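Local coordinates for TerD domain-containing protein (PDB 2QNG) that is of unknown function but binds calcium ions and belongs to the TerD-domain family, at residues L51-A56 with E98-E103; A56-G61 with R113-V118. All blocks are in the same frame, centred on the assembly; numbering follows the deposited sequence.

Interaction 1: L51-A56 with E98-E103; sequences LDIVAA and EVMTLE. With CA (calcium ion), chain C.
Glu98 reaches across from strand 98-102 to strand 51-56 and uses its two carboxylate oxygens for different tasks, an instructive case of a metal site built into the gap of a beta sandwich. Glu98 OE1 goes to the calcium ion at 2.6 Å, whereas Glu98 OE2 accepts the backbone N-H of Ile53, with N to OE2 2.8 Å and the donor coming from above the carboxylate plane, 43° out of it. CG lies anti to the backbone N (chi1 -173°) and the chain runs on extended, carrying the carboxylate to the opposite strand. There Asp52 OD1 binds the calcium ion at 2.2 Å, as does the carbonyl oxygen of Leu51; Asp50 and Ser88 complete the protein ligands. Asp52 OD2 is held by Gln121.

Further along, the packing is apolar and close. Ile53 CD1 lies against Glu98 CG, and the side chains of Ile53 and selenomethionine Met100 run past each other in opposite directions, with Ile53 CG2 3.8 Å from Met100 CE. The Met100 chain bends at chi3 (-71°), with SE 3.5 Å from Ala55 CB. Glu98 and Met100 each have a second modelled conformer; the contacts given belong to one. Beyond Met100 the strands diverge, and Leu102 touches only by CD2, 4.0 Å from Ala55 CB.

The calcium end is the watered one: one water completes the coordination, and another donates to Ile53 O, 2.7 Å away, and more distantly to Glu98 OE2. Leu51 O and Glu98 OE1 lie 3.1 Å apart without a hydrogen bond, brought together by the ion they share. The chemistry thus implies that calcium ties the two sheets together at this end, its charge probably offsetting the mutual repulsion of the crowded oxygens.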
loop_
_atom_site.group_PDB
_atom_site.type_symbol
_atom_site.label_atom_id
_atom_site.label_comp_id
_atom_site.label_asym_id
_atom_site.label_seq_id
_atom_site.Cartn_x
_atom_site.Cartn_y
_atom_site.Cartn_z
ATOM N N LEU A 51 -9.773 -5.631 0.292
ATOM C CA LEU A 51 -8.643 -4.762 0.565
ATOM C C LEU A 51 -7.980 -4.424 -0.755
ATOM O O LEU A 51 -7.916 -5.292 -1.644
ATOM C CB LEU A 51 -7.616 -5.437 1.506
ATOM C CG LEU A 51 -7.950 -5.443 3.019
ATOM C CD1 LEU A 51 -9.334 -6.032 3.372
ATOM C CD2 LEU A 51 -6.848 -6.152 3.796
ATOM N N ASP A 52 -7.493 -3.188 -0.878
ATOM C CA ASP A 52 -6.751 -2.792 -2.068
ATOM C C ASP A 52 -5.417 -2.198 -1.667
ATOM O O ASP A 52 -5.349 -1.368 -0.760
ATOM C CB ASP A 52 -7.506 -1.719 -2.853
ATOM C CG ASP A 52 -8.747 -2.255 -3.560
ATOM O OD1 ASP A 52 -8.854 -3.449 -3.838
ATOM O OD2 ASP A 52 -9.629 -1.446 -3.892
ATOM N N ILE A 53 -4.354 -2.588 -2.383
ATOM C CA ILE A 53 -3.048 -1.945 -2.224
ATOM C C ILE A 53 -3.043 -0.678 -3.087
ATOM O O ILE A 53 -3.524 -0.683 -4.234
ATOM C CB ILE A 53 -1.914 -2.873 -2.677
ATOM C CG1 ILE A 53 -1.935 -4.178 -1.877
ATOM C CG2 ILE A 53 -0.586 -2.160 -2.522
ATOM C CD1 ILE A 53 -0.928 -5.211 -2.380
ATOM N N VAL A 54 -2.497 0.389 -2.509
ATOM C CA VAL A 54 -2.348 1.633 -3.267
ATOM C C VAL A 54 -0.970 2.215 -3.000
ATOM O O VAL A 54 -0.427 2.110 -1.896
ATOM C CB VAL A 54 -3.489 2.665 -2.973
ATOM C CG1 VAL A 54 -3.563 2.943 -1.522
ATOM C CG2 VAL A 54 -3.276 3.963 -3.758
ATOM N N ALA A 55 -0.384 2.776 -4.062
ATOM C CA ALA A 55 0.899 3.468 -3.929
ATOM C C ALA A 55 0.764 4.888 -4.443
ATOM O O ALA A 55 0.012 5.134 -5.390
ATOM C CB ALA A 55 1.990 2.734 -4.682
ATOM N N ALA A 56 1.535 5.797 -3.853
ATOM C CA ALA A 56 1.563 7.179 -4.296
ATOM C C ALA A 56 2.997 7.627 -4.426
ATOM O O ALA A 56 3.829 7.284 -3.579
ATOM C CB ALA A 56 0.785 8.085 -3.350
ATOM N N GLU A 98 -3.297 -10.066 -2.985
ATOM C CA GLU A 98 -3.033 -8.899 -3.817
ATOM C C GLU A 98 -1.570 -8.533 -3.642
ATOM O O GLU A 98 -1.044 -8.542 -2.530
ATOM C CB GLU A 98 -3.996 -7.776 -3.411
ATOM C CG GLU A 98 -3.984 -6.521 -4.279
ATOM C CD GLU A 98 -5.313 -5.750 -4.222
ATOM O OE1 GLU A 98 -6.409 -6.367 -4.182
ATOM O OE2 GLU A 98 -5.264 -4.509 -4.253
ATOM N N VAL A 99 -0.902 -8.270 -4.766
ATOM C CA VAL A 99 0.540 -8.078 -4.789
ATOM C C VAL A 99 0.842 -6.898 -5.689
ATOM O O VAL A 99 0.293 -6.806 -6.781
ATOM C CB VAL A 99 1.281 -9.339 -5.318
ATOM C CG1 VAL A 99 2.788 -9.133 -5.281
ATOM C CG2 VAL A 99 0.878 -10.602 -4.521
HETATM N N MSE A 100 1.715 -6.012 -5.211
HETATM C CA MSE A 100 2.176 -4.880 -6.027
HETATM C C MSE A 100 3.685 -4.835 -6.067
HETATM O O MSE A 100 4.348 -5.133 -5.087
HETATM C CB MSE A 100 1.649 -3.559 -5.475
HETATM C CG MSE A 100 2.141 -2.342 -6.246
HETATM SE SE MSE A 100 1.427 -0.664 -5.540
HETATM C CE MSE A 100 -0.469 -0.813 -6.087
ATOM N N THR A 101 4.208 -4.475 -7.232
ATOM C CA THR A 101 5.645 -4.331 -7.432
ATOM C C THR A 101 6.013 -2.860 -7.640
ATOM O O THR A 101 5.328 -2.151 -8.384
ATOM C CB THR A 101 6.053 -5.130 -8.661
ATOM O OG1 THR A 101 5.741 -6.514 -8.434
ATOM C CG2 THR A 101 7.553 -5.018 -8.953
ATOM N N LEU A 102 7.078 -2.416 -6.953
ATOM C CA LEU A 102 7.571 -1.055 -7.108
ATOM C C LEU A 102 9.023 -1.104 -7.539
ATOM O O LEU A 102 9.887 -1.467 -6.759
ATOM C CB LEU A 102 7.425 -0.285 -5.789
ATOM C CG LEU A 102 5.969 -0.301 -5.255
ATOM C CD1 LEU A 102 5.738 -1.386 -4.204
ATOM C CD2 LEU A 102 5.640 1.045 -4.676
ATOM N N GLU A 103 9.268 -0.792 -8.807
ATOM C CA GLU A 103 10.624 -0.777 -9.360
ATOM C C GLU A 103 11.245 0.571 -9.051
ATOM O O GLU A 103 11.424 1.435 -9.942
ATOM C CB GLU A 103 10.619 -1.135 -10.864
ATOM C CG GLU A 103 10.229 -2.622 -11.011
ATOM C CD GLU A 103 10.079 -3.185 -12.424
ATOM O OE1 GLU A 103 10.197 -2.455 -13.366
ATOM O OE2 GLU A 103 9.805 -4.394 -12.543
HETATM CA CA CA C . -8.889 -5.680 -3.709
HETATM O O HOH W 1 -5.605 -1.621 -5.705
HETATM O O HOH W 2 -9.330 -5.358 -5.981
#

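Interaction 2: A56-G61 with R113-V118; sequences ATFLAG and RVVVGV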
loop_
_atom_site.group_PDB
_atom_site.type_symbol
_atom_site.label_atom_id
_atom_site.label_comp_id
_atom_site.label_asym_id
_atom_site.label_seq_id
_atom_site.Cartn_x
_atom_site.Cartn_y
_atom_site.Cartn_z
ATOM N N ALA A 56 1.535 5.797 -3.853
ATOM C CA ALA A 56 1.563 7.179 -4.296
ATOM C C ALA A 56 2.997 7.627 -4.426
ATOM O O ALA A 56 3.829 7.284 -3.579
ATOM C CB ALA A 56 0.785 8.085 -3.350
ATOM N N THR A 57 3.286 8.375 -5.500
ATOM C CA THR A 57 4.616 8.968 -5.685
ATOM C C THR A 57 4.541 10.458 -5.387
ATOM O O THR A 57 3.481 11.095 -5.566
ATOM C CB THR A 57 5.112 8.778 -7.107
ATOM O OG1 THR A 57 4.154 9.394 -7.959
ATOM C CG2 THR A 57 5.228 7.272 -7.406
ATOM N N PHE A 58 5.674 11.009 -4.935
ATOM C CA PHE A 58 5.762 12.437 -4.586
ATOM C C PHE A 58 7.012 13.071 -5.164
ATOM O O PHE A 58 8.066 12.446 -5.252
ATOM C CB PHE A 58 5.705 12.638 -3.067
ATOM C CG PHE A 58 4.476 12.054 -2.454
ATOM C CD1 PHE A 58 3.341 12.842 -2.250
ATOM C CD2 PHE A 58 4.434 10.699 -2.141
ATOM C CE1 PHE A 58 2.182 12.271 -1.755
ATOM C CE2 PHE A 58 3.280 10.125 -1.623
ATOM C CZ PHE A 58 2.147 10.907 -1.432
ATOM N N LEU A 59 6.877 14.335 -5.538
ATOM C CA LEU A 59 7.938 15.036 -6.235
ATOM C C LEU A 59 8.963 15.554 -5.251
ATOM O O LEU A 59 8.626 15.911 -4.109
ATOM C CB LEU A 59 7.353 16.228 -7.002
ATOM C CG LEU A 59 6.333 15.927 -8.106
ATOM C CD1 LEU A 59 5.740 17.200 -8.678
ATOM C CD2 LEU A 59 6.963 15.062 -9.202
ATOM N N ALA A 60 10.216 15.647 -5.694
ATOM C CA ALA A 60 11.285 16.210 -4.867
ATOM C C ALA A 60 10.934 17.564 -4.226
ATOM O O ALA A 60 11.280 17.814 -3.073
ATOM C CB ALA A 60 12.570 16.314 -5.674
ATOM N N GLY A 61 10.215 18.417 -4.952
ATOM C CA GLY A 61 9.888 19.761 -4.453
ATOM C C GLY A 61 8.649 19.870 -3.576
ATOM O O GLY A 61 8.168 20.979 -3.311
ATOM N N ARG A 113 9.933 10.375 -3.112
ATOM C CA ARG A 113 9.279 9.646 -2.040
ATOM C C ARG A 113 8.122 8.847 -2.594
ATOM O O ARG A 113 7.448 9.278 -3.523
ATOM C CB ARG A 113 8.797 10.631 -0.971
ATOM C CG ARG A 113 8.058 10.018 0.214
ATOM C CD ARG A 113 7.955 11.046 1.381
ATOM N NE ARG A 113 7.168 10.539 2.506
ATOM C CZ ARG A 113 5.878 10.810 2.700
ATOM N NH1 ARG A 113 5.219 11.594 1.856
ATOM N NH2 ARG A 113 5.260 10.309 3.766
ATOM N N VAL A 114 7.953 7.647 -2.040
ATOM C CA VAL A 114 6.836 6.768 -2.395
ATOM C C VAL A 114 6.223 6.278 -1.096
ATOM O O VAL A 114 6.948 5.851 -0.189
ATOM C CB VAL A 114 7.323 5.544 -3.218
ATOM C CG1 VAL A 114 6.139 4.592 -3.550
ATOM C CG2 VAL A 114 7.974 6.014 -4.490
ATOM N N VAL A 115 4.891 6.328 -1.020
ATOM C CA VAL A 115 4.164 5.807 0.127
ATOM C C VAL A 115 3.282 4.667 -0.349
ATOM O O VAL A 115 2.647 4.765 -1.392
ATOM C CB VAL A 115 3.294 6.902 0.812
ATOM C CG1 VAL A 115 2.547 6.322 2.017
ATOM C CG2 VAL A 115 4.211 8.042 1.291
ATOM N N VAL A 116 3.274 3.574 0.398
ATOM C CA VAL A 116 2.379 2.467 0.104
ATOM C C VAL A 116 1.340 2.313 1.206
ATOM O O VAL A 116 1.601 2.649 2.358
ATOM C CB VAL A 116 3.150 1.132 -0.096
ATOM C CG1 VAL A 116 3.902 1.165 -1.389
ATOM C CG2 VAL A 116 4.118 0.860 1.045
ATOM N N GLY A 117 0.160 1.838 0.836
ATOM C CA GLY A 117 -0.927 1.695 1.805
ATOM C C GLY A 117 -1.897 0.624 1.412
ATOM O O GLY A 117 -1.819 0.062 0.306
ATOM N N VAL A 118 -2.826 0.358 2.336
ATOM C CA VAL A 118 -3.845 -0.646 2.145
ATOM C C VAL A 118 -5.153 -0.009 2.586
ATOM O O VAL A 118 -5.244 0.502 3.713
ATOM C CB VAL A 118 -3.561 -1.917 2.977
ATOM C CG1 VAL A 118 -4.691 -2.937 2.858
ATOM C CG2 VAL A 118 -2.220 -2.538 2.568
#
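The Phe58 ring has Arg113 NH1 over one face, 4.1 Å above the plane and offset toward the rim, while the carbonyl oxygen of Arg113 sits at its edge, in the ring plane, and accepts the Phe58 N-H (N to O 2.9 Å). The guanidinium in turn carries Val115 CG2 over the centre of one of its faces. These groups share one side of an antiparallel beta ladder between strands 51-59 and 111-120, neighbours in one sheet of the sandwich. At 5.3 Å from Arg113 CZ to the ring centroid, the cation-pi attraction is weak at most; a salt bridge to Glu164 holds Arg113 NE. With CG anti to the carbonyl carbon (chi1 -57°), Phe58 lays its ring back along its own strand toward Ala56, and CE2 meets Val115 CG2 at 3.7 Å. Replacing Phe58 with an alanine would probably leave Val115 CG2 without this apolar neighbour and take away the ring beneath Arg113 NH1. Ala56 and Val115 form a hydrogen-bonded pair, N to O 2.9 Å in both directions. On the other face Thr57 and Val114 set their CG2 methyls side by side. Between the strands, Val114 CA directs its hydrogen to Ala56 O, CA to O 3.3 Å.

In the fold
Strand 51-59 serves both contacts and shows how a single strand can link a sandwich in two directions. In interaction 1 it faces strand 98-102 of the opposing sheet; in interaction 2 it pairs within its own sheet with strand 111-120. The centres lie about 12 Å apart, Ala56 belongs to both, and the segments alternate along the chain: 51-56, 56-61, 98-103, 113-118. Strand 111-120, next in the chain after 98-102, joins the two contacts, since Leu102 CD2 packs on Val114 and Val116, and Val54 O probably bonds to Gly117 N. The calcium end of interaction 1 is therefore continuous with a hydrogen-bonded ladder leading away from the calcium sites.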